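Local atomic coordinates of transcriptional regulator, GntR family (PDB entry 3IHU), a protein that probably binds DNA through its GntR-type helix-turn-helix domain and regulates transcription, with a helical FCD domain as its second part. Residues M26-P36 and M166-R174; L175-Y186 and H208-R219. All blocks are in the same frame, centred on the assembly; numbering follows the deposited sequence.

Contact 1: residues M26-P36 and M166-R174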
# COMPACT_ATOMS: atom_id res chain seq x y z
N MSE A 26 4.00 -6.53 5.76
CA MSE A 26 3.71 -5.45 4.81
C MSE A 26 3.30 -4.18 5.53
O MSE A 26 3.85 -3.12 5.25
CB MSE A 26 2.70 -5.92 3.75
CG MSE A 26 3.47 -6.28 2.46
SE MSE A 26 2.48 -7.31 1.23
CE MSE A 26 0.70 -6.95 1.93
N SER A 27 2.42 -4.29 6.51
CA SER A 27 2.08 -3.10 7.30
C SER A 27 3.26 -2.56 8.13
O SER A 27 3.46 -1.34 8.18
CB SER A 27 0.88 -3.34 8.19
OG SER A 27 1.13 -4.43 9.03
N GLY A 28 4.02 -3.45 8.76
CA GLY A 28 5.23 -3.06 9.49
C GLY A 28 6.26 -2.33 8.64
O GLY A 28 6.90 -1.40 9.12
N LEU A 29 6.40 -2.69 7.37
CA LEU A 29 7.33 -1.98 6.49
C LEU A 29 6.88 -0.54 6.32
O LEU A 29 7.66 0.38 6.43
CB LEU A 29 7.45 -2.67 5.11
CG LEU A 29 8.57 -3.71 5.01
CD1 LEU A 29 8.29 -4.69 3.82
CD2 LEU A 29 9.93 -3.02 4.91
N GLU A 30 5.58 -0.35 6.14
CA GLU A 30 4.99 0.98 6.04
C GLU A 30 5.06 1.72 7.35
O GLU A 30 5.29 2.92 7.37
CB GLU A 30 3.52 0.87 5.60
CG GLU A 30 2.88 2.25 5.39
CD GLU A 30 1.53 2.21 4.70
OE1 GLU A 30 0.97 1.11 4.52
OE2 GLU A 30 1.03 3.31 4.37
N LEU A 31 4.83 1.01 8.44
CA LEU A 31 4.85 1.64 9.74
C LEU A 31 6.25 1.86 10.29
O LEU A 31 6.42 2.64 11.23
CB LEU A 31 4.04 0.83 10.74
CG LEU A 31 2.52 0.79 10.52
CD1 LEU A 31 1.80 -0.03 11.62
CD2 LEU A 31 1.96 2.24 10.51
N GLY A 32 7.25 1.17 9.74
CA GLY A 32 8.62 1.34 10.20
C GLY A 32 9.08 0.31 11.21
O GLY A 32 10.17 0.44 11.72
N THR A 33 8.28 -0.70 11.51
CA THR A 33 8.70 -1.74 12.47
C THR A 33 9.51 -2.89 11.81
O THR A 33 10.09 -3.68 12.50
CB THR A 33 7.50 -2.37 13.15
OG1 THR A 33 6.59 -2.79 12.14
CG2 THR A 33 6.81 -1.34 14.13
N PHE A 34 9.44 -3.00 10.49
CA PHE A 34 10.33 -3.87 9.73
C PHE A 34 10.95 -2.94 8.68
O PHE A 34 10.31 -1.97 8.26
CB PHE A 34 9.52 -4.98 9.01
CG PHE A 34 9.03 -6.06 9.91
CD1 PHE A 34 7.81 -5.95 10.53
CD2 PHE A 34 9.78 -7.21 10.13
CE1 PHE A 34 7.37 -6.92 11.39
CE2 PHE A 34 9.34 -8.20 10.98
CZ PHE A 34 8.13 -8.05 11.62
N VAL A 35 12.18 -3.24 8.24
CA VAL A 35 12.88 -2.40 7.27
C VAL A 35 13.49 -3.18 6.08
O VAL A 35 13.84 -4.35 6.18
CB VAL A 35 13.99 -1.61 7.94
CG1 VAL A 35 13.36 -0.63 8.95
CG2 VAL A 35 15.04 -2.55 8.61
N PRO A 36 13.64 -2.50 4.93
CA PRO A 36 14.36 -3.08 3.81
C PRO A 36 15.73 -3.57 4.25
O PRO A 36 16.41 -2.88 5.04
CB PRO A 36 14.49 -1.90 2.83
CG PRO A 36 13.28 -1.05 3.15
CD PRO A 36 13.17 -1.14 4.65
N MSE A 166 2.92 -0.54 -2.52
CA MSE A 166 4.37 -0.30 -2.64
C MSE A 166 5.13 -0.21 -1.33
O MSE A 166 5.82 0.77 -1.07
CB MSE A 166 4.61 0.98 -3.42
CG MSE A 166 4.23 0.88 -4.81
SE MSE A 166 4.81 2.47 -5.62
CE MSE A 166 3.25 3.59 -5.28
N PRO A 167 5.03 -1.25 -0.50
CA PRO A 167 5.59 -1.20 0.87
C PRO A 167 7.09 -0.99 0.90
O PRO A 167 7.57 -0.19 1.69
CB PRO A 167 5.19 -2.56 1.48
CG PRO A 167 4.70 -3.41 0.31
CD PRO A 167 4.25 -2.48 -0.76
N ILE A 168 7.84 -1.66 0.03
CA ILE A 168 9.28 -1.45 0.00
C ILE A 168 9.64 -0.03 -0.40
O ILE A 168 10.42 0.60 0.29
CB ILE A 168 10.08 -2.41 -0.91
CG1 ILE A 168 9.79 -3.85 -0.57
CG2 ILE A 168 11.61 -2.18 -0.71
CD1 ILE A 168 10.37 -4.23 0.73
N VAL A 169 9.07 0.46 -1.49
CA VAL A 169 9.26 1.84 -1.95
C VAL A 169 8.92 2.84 -0.82
O VAL A 169 9.69 3.75 -0.51
CB VAL A 169 8.39 2.13 -3.21
CG1 VAL A 169 8.54 3.59 -3.66
CG2 VAL A 169 8.78 1.22 -4.34
N HIS A 170 7.78 2.64 -0.18
CA HIS A 170 7.38 3.49 0.96
C HIS A 170 8.51 3.58 1.95
O HIS A 170 8.93 4.66 2.31
CB HIS A 170 6.14 2.93 1.65
CG HIS A 170 5.52 3.86 2.64
ND1 HIS A 170 6.09 4.14 3.87
CD2 HIS A 170 4.36 4.56 2.59
CE1 HIS A 170 5.32 5.00 4.52
NE2 HIS A 170 4.28 5.28 3.76
N ALA A 171 9.04 2.43 2.36
CA ALA A 171 10.09 2.38 3.38
C ALA A 171 11.41 2.91 2.90
O ALA A 171 11.99 3.83 3.47
CB ALA A 171 10.24 0.90 3.90
N GLN A 172 11.92 2.35 1.81
CA GLN A 172 13.25 2.68 1.34
C GLN A 172 13.31 4.11 0.85
O GLN A 172 14.34 4.71 0.91
CB GLN A 172 13.61 1.72 0.18
CG GLN A 172 14.99 1.81 -0.36
CD GLN A 172 15.21 0.80 -1.47
OE1 GLN A 172 14.47 -0.18 -1.60
NE2 GLN A 172 16.24 1.02 -2.24
N HIS A 173 12.21 4.65 0.32
CA HIS A 173 12.25 6.02 -0.20
C HIS A 173 11.55 7.04 0.68
O HIS A 173 11.28 8.17 0.23
CB HIS A 173 11.78 6.05 -1.65
CG HIS A 173 12.73 5.35 -2.55
ND1 HIS A 173 13.88 5.95 -3.03
CD2 HIS A 173 12.73 4.09 -3.02
CE1 HIS A 173 14.54 5.07 -3.77
NE2 HIS A 173 13.88 3.93 -3.76
N ARG A 174 11.33 6.67 1.95
CA ARG A 174 10.92 7.64 2.98
C ARG A 174 9.68 8.43 2.52
O ARG A 174 9.70 9.66 2.51
CB ARG A 174 12.10 8.58 3.32
CG ARG A 174 13.25 7.92 4.16
CD ARG A 174 14.40 8.93 4.45
O HOH W 1 1.22 5.82 4.69
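Glu30 lays its CG over the middle of the His170 ring, 3.7 Å from the ring centroid to CG and 11° off the ring normal, a CH-pi contact. The pair joins the two domains of a GntR regulator: helix 17-31 lies in the GntR-family DNA-binding part and helix 167-172 in the all-helical FCD part. Their short segments run nearly parallel, crossing at 23° with axes 8.2 Å apart. With CG anti to the backbone N (chi1 -176°) and the chain extended beyond it, Glu30 carries its carboxylate past the ring to Arg142 and Arg141 of helix 134-152, which form salt bridges with OE1 and OE2. A water lying 2.5 Å from Glu30 OE2, to which it donates, and 3.2 Å from His170 NE2 links the two polar ends. The rest of the packing is apolar. Met26 and Pro167 lie side by side, CG to CG at 3.8 Å, and Leu29 divides its branches: CD1 meets CD1 of Ile168, while CD2 faces the methyl of Ala171. Ile79 of the strand 77-79 adds to this patch, touching both Leu29 and Ile168. Beyond the helix end the chain returns at Pro36, whose ring covers the same alanine, Pro36 CD standing 3.6 Å from Ala171 CB.

Contact 2: residues L175-Y186 and H208-R219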
# COMPACT_ATOMS: atom_id res chain seq x y z
N LEU A 175 8.64 7.72 2.09
CA LEU A 175 7.37 8.33 1.73
C LEU A 175 6.65 9.02 2.95
O LEU A 175 5.79 9.89 2.77
CB LEU A 175 6.44 7.34 1.02
CG LEU A 175 6.65 7.24 -0.51
CD1 LEU A 175 8.06 7.04 -0.94
CD2 LEU A 175 5.73 6.19 -1.19
N ALA A 176 7.00 8.61 4.17
CA ALA A 176 6.60 9.37 5.38
C ALA A 176 6.93 10.87 5.27
O ALA A 176 6.15 11.69 5.71
CB ALA A 176 7.22 8.73 6.66
N SER A 177 8.05 11.23 4.62
CA SER A 177 8.43 12.63 4.45
C SER A 177 7.63 13.38 3.36
O SER A 177 7.75 14.60 3.26
CB SER A 177 9.94 12.74 4.15
OG SER A 177 10.22 12.28 2.82
N LEU A 178 6.84 12.64 2.56
CA LEU A 178 6.03 13.23 1.48
C LEU A 178 4.52 13.29 1.79
O LEU A 178 3.66 13.44 0.88
CB LEU A 178 6.28 12.46 0.19
CG LEU A 178 7.77 12.46 -0.22
CD1 LEU A 178 8.04 11.42 -1.30
CD2 LEU A 178 8.27 13.87 -0.68
N ARG A 179 4.19 13.21 3.08
CA ARG A 179 2.78 13.11 3.50
C ARG A 179 1.88 14.30 3.08
O ARG A 179 0.70 14.13 2.74
CB ARG A 179 2.71 12.93 4.99
CG ARG A 179 1.35 12.61 5.44
CD ARG A 179 1.31 12.23 6.89
NE ARG A 179 2.25 11.17 7.24
CZ ARG A 179 3.18 11.31 8.20
NH1 ARG A 179 3.28 12.44 8.86
NH2 ARG A 179 4.02 10.31 8.49
N GLN A 180 2.42 15.51 3.14
CA GLN A 180 1.64 16.67 2.68
C GLN A 180 1.17 16.45 1.25
O GLN A 180 -0.01 16.56 0.97
CB GLN A 180 2.46 17.94 2.77
CG GLN A 180 2.87 18.23 4.21
CD GLN A 180 3.69 19.50 4.39
OE1 GLN A 180 4.92 19.46 4.61
NE2 GLN A 180 3.02 20.63 4.36
N MSE A 181 2.09 16.12 0.34
CA MSE A 181 1.79 15.94 -1.08
C MSE A 181 0.85 14.75 -1.26
O MSE A 181 -0.10 14.77 -2.05
CB MSE A 181 3.11 15.73 -1.87
CG MSE A 181 2.99 15.32 -3.34
SE MSE A 181 4.65 14.54 -4.04
CE MSE A 181 4.50 12.75 -3.25
N ARG A 182 1.14 13.68 -0.52
CA ARG A 182 0.33 12.47 -0.68
C ARG A 182 -1.12 12.74 -0.26
O ARG A 182 -2.04 12.28 -0.89
CB ARG A 182 0.96 11.29 0.07
CG ARG A 182 2.36 10.91 -0.48
CD ARG A 182 3.15 9.97 0.47
NE ARG A 182 2.28 8.88 0.90
CZ ARG A 182 2.23 8.36 2.10
NH1 ARG A 182 3.03 8.79 3.08
NH2 ARG A 182 1.35 7.41 2.35
N LEU A 183 -1.31 13.46 0.82
CA LEU A 183 -2.67 13.75 1.29
C LEU A 183 -3.47 14.52 0.22
O LEU A 183 -4.63 14.21 -0.08
CB LEU A 183 -2.62 14.58 2.56
CG LEU A 183 -3.99 15.13 2.97
CD1 LEU A 183 -4.92 13.96 3.41
CD2 LEU A 183 -3.82 16.19 4.08
N ASP A 184 -2.84 15.53 -0.37
CA ASP A 184 -3.48 16.27 -1.46
C ASP A 184 -3.83 15.35 -2.60
O ASP A 184 -4.92 15.42 -3.16
CB ASP A 184 -2.60 17.36 -2.04
CG ASP A 184 -3.41 18.27 -2.93
OD1 ASP A 184 -4.35 18.88 -2.39
OD2 ASP A 184 -3.19 18.30 -4.16
N ASP A 185 -2.91 14.45 -2.93
CA ASP A 185 -3.19 13.48 -3.96
C ASP A 185 -4.43 12.60 -3.65
O ASP A 185 -5.25 12.28 -4.54
CB ASP A 185 -1.94 12.58 -4.20
CG ASP A 185 -0.79 13.33 -4.84
OD1 ASP A 185 -0.97 14.49 -5.23
OD2 ASP A 185 0.32 12.74 -4.97
N TYR A 186 -4.50 12.13 -2.41
CA TYR A 186 -5.57 11.26 -2.01
C TYR A 186 -6.90 12.02 -2.00
O TYR A 186 -7.94 11.46 -2.31
CB TYR A 186 -5.36 10.67 -0.62
CG TYR A 186 -4.13 9.81 -0.42
CD1 TYR A 186 -3.67 8.97 -1.41
CD2 TYR A 186 -3.45 9.83 0.78
CE1 TYR A 186 -2.58 8.17 -1.22
CE2 TYR A 186 -2.33 9.02 0.98
CZ TYR A 186 -1.91 8.20 -0.04
OH TYR A 186 -0.79 7.40 0.10
N HIS A 208 -1.23 10.49 -8.62
CA HIS A 208 -0.61 10.32 -7.32
C HIS A 208 0.77 9.65 -7.53
O HIS A 208 1.80 10.10 -7.02
CB HIS A 208 -1.47 9.43 -6.42
CG HIS A 208 -0.78 8.97 -5.17
ND1 HIS A 208 -0.06 9.83 -4.37
CD2 HIS A 208 -0.62 7.74 -4.64
CE1 HIS A 208 0.45 9.15 -3.35
NE2 HIS A 208 0.14 7.88 -3.51
N VAL A 209 0.78 8.55 -8.26
CA VAL A 209 2.05 7.79 -8.46
C VAL A 209 3.07 8.59 -9.24
O VAL A 209 4.25 8.53 -8.92
CB VAL A 209 1.79 6.42 -9.06
CG1 VAL A 209 3.13 5.62 -9.25
CG2 VAL A 209 0.80 5.67 -8.17
N LYS A 210 2.63 9.34 -10.23
CA LYS A 210 3.53 10.27 -10.92
C LYS A 210 4.21 11.25 -9.95
O LYS A 210 5.40 11.56 -10.08
CB LYS A 210 2.73 11.07 -11.97
CG LYS A 210 2.23 10.33 -13.18
CD LYS A 210 1.44 11.37 -14.07
CE LYS A 210 0.64 10.70 -15.13
NZ LYS A 210 1.59 10.01 -15.99
N ASN A 211 3.47 11.72 -8.94
CA ASN A 211 4.07 12.61 -7.91
C ASN A 211 5.06 11.92 -7.06
O ASN A 211 6.12 12.48 -6.81
CB ASN A 211 3.00 13.25 -6.99
CG ASN A 211 2.16 14.28 -7.72
OD1 ASN A 211 2.56 14.78 -8.77
ND2 ASN A 211 0.99 14.60 -7.17
N VAL A 212 4.76 10.69 -6.63
CA VAL A 212 5.73 9.89 -5.91
C VAL A 212 7.03 9.67 -6.75
O VAL A 212 8.12 9.90 -6.25
CB VAL A 212 5.12 8.56 -5.43
CG1 VAL A 212 6.16 7.67 -4.77
CG2 VAL A 212 3.92 8.85 -4.51
N ARG A 213 6.89 9.29 -8.01
CA ARG A 213 8.06 9.10 -8.89
C ARG A 213 8.89 10.39 -9.01
O ARG A 213 10.09 10.37 -8.82
CB ARG A 213 7.63 8.68 -10.30
CG ARG A 213 8.84 8.42 -11.25
CD ARG A 213 8.42 8.32 -12.70
NE ARG A 213 7.64 7.12 -12.83
CZ ARG A 213 6.31 7.05 -12.98
NH1 ARG A 213 5.54 8.14 -13.08
NH2 ARG A 213 5.74 5.83 -13.03
N GLY A 214 8.23 11.49 -9.30
CA GLY A 214 8.86 12.81 -9.28
C GLY A 214 9.63 13.12 -8.02
O GLY A 214 10.78 13.53 -8.09
N ALA A 215 9.05 12.85 -6.85
CA ALA A 215 9.76 13.15 -5.62
C ALA A 215 11.03 12.30 -5.50
O ALA A 215 12.08 12.77 -5.04
CB ALA A 215 8.84 12.93 -4.37
N ILE A 216 10.92 11.02 -5.85
CA ILE A 216 12.06 10.11 -5.72
C ILE A 216 13.15 10.55 -6.68
O ILE A 216 14.31 10.64 -6.28
CB ILE A 216 11.66 8.62 -5.96
CG1 ILE A 216 10.81 8.14 -4.80
CG2 ILE A 216 12.90 7.74 -6.15
CD1 ILE A 216 10.06 6.86 -4.97
N LEU A 217 12.78 10.86 -7.92
CA LEU A 217 13.77 11.23 -8.90
C LEU A 217 14.44 12.55 -8.52
O LEU A 217 15.64 12.73 -8.74
CB LEU A 217 13.18 11.32 -10.30
CG LEU A 217 12.87 9.96 -10.97
CD1 LEU A 217 12.25 10.22 -12.37
CD2 LEU A 217 14.13 9.09 -11.06
N ASP A 218 13.68 13.47 -7.94
CA ASP A 218 14.22 14.78 -7.52
C ASP A 218 15.35 14.68 -6.51
O ASP A 218 16.30 15.42 -6.60
CB ASP A 218 13.10 15.67 -6.96
CG ASP A 218 12.24 16.27 -8.06
OD1 ASP A 218 12.52 16.00 -9.24
OD2 ASP A 218 11.29 17.00 -7.77
N ARG A 219 15.28 13.74 -5.59
CA ARG A 219 16.41 13.55 -4.67
C ARG A 219 17.73 13.18 -5.37
O ARG A 219 18.82 13.65 -4.96
CB ARG A 219 16.06 12.49 -3.65
CG ARG A 219 14.92 12.93 -2.75
CD ARG A 219 14.32 11.73 -2.10
NE ARG A 219 13.17 12.03 -1.24
CZ ARG A 219 12.33 11.10 -0.78
NH1 ARG A 219 12.51 9.83 -1.13
NH2 ARG A 219 11.31 11.43 0.02
O HOH W 2 1.83 6.90 -1.32
O HOH W 3 -0.18 5.71 -1.62
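Asp185 and His208 make the polar link at one end of two paired antiparallel helices of the FCD domain, whose segments 179-186 and 208-219 run at 164° with axes 10.0 Å apart. Among the hydrogen bonds, His208 ND1 donates in the plane of its ring to the anti lone pair of Asp185 OD2, 3.0 Å away and almost straight at 176°. Asn211 ND2 reaches that same OD2 from the syn side, also at 3.0 Å, and makes a weak bond of 2.8 Å to Asp185 OD1, so the carboxylate is held by two side chains from successive turns. Two water sites 2.9 Å from His208 NE2 are too close together to be filled at once, so their links to Tyr186 OH and Arg182 NE are doubtful. Arg182 donates through NH2 to Tyr186 OH and through NH1 to Leu175 O.

Of the ring contacts, Tyr186 CE1 sits over one face of His208, 3.6 Å from NE2, the two rings meeting obliquely. The apolar contacts continue toward Arg219: the Leu175 side chain crosses that of Val212 at about a right angle, CD2 against CG1, and Leu178 CD1 presses to 3.5 Å from the methyl of Ala215. Met181, modelled in two conformers, less certainly rests SE on Asn211 CB. Arg219, extended from CG to NE, reaches in from the opposite direction to bring NH2 to Leu178 CD1, while its NH1 probably bonds to His173 O. Outside this pair, Leu183 packs on helix 112-130, Arg182 on helix 134-152, and Val209 on helix 84-105, while Leu175 and Ile216 touch helix 167-172.

How the contacts relate
From the N terminus, the chain leaves contact 1 at Pro36, passes through the three-stranded sheet and the helices of both family regions, and returns at Met166, closing a long loop of 129 residues. Contact 2 then opens at once and closes a short one, a hairpin of helices 179-195 and 198-219. The two are in series and neither nest nor cross. Their centres lie 15 Å apart, yet they meet: the Schellman turn ending helix 167-172 brings Leu175 N to His170 O, and Leu175 CD1 packs on Val169 O. Contact 1 thus ties the DNA-binding part to helix 167-172, and contact 2 carries on from there to the C-terminal helix.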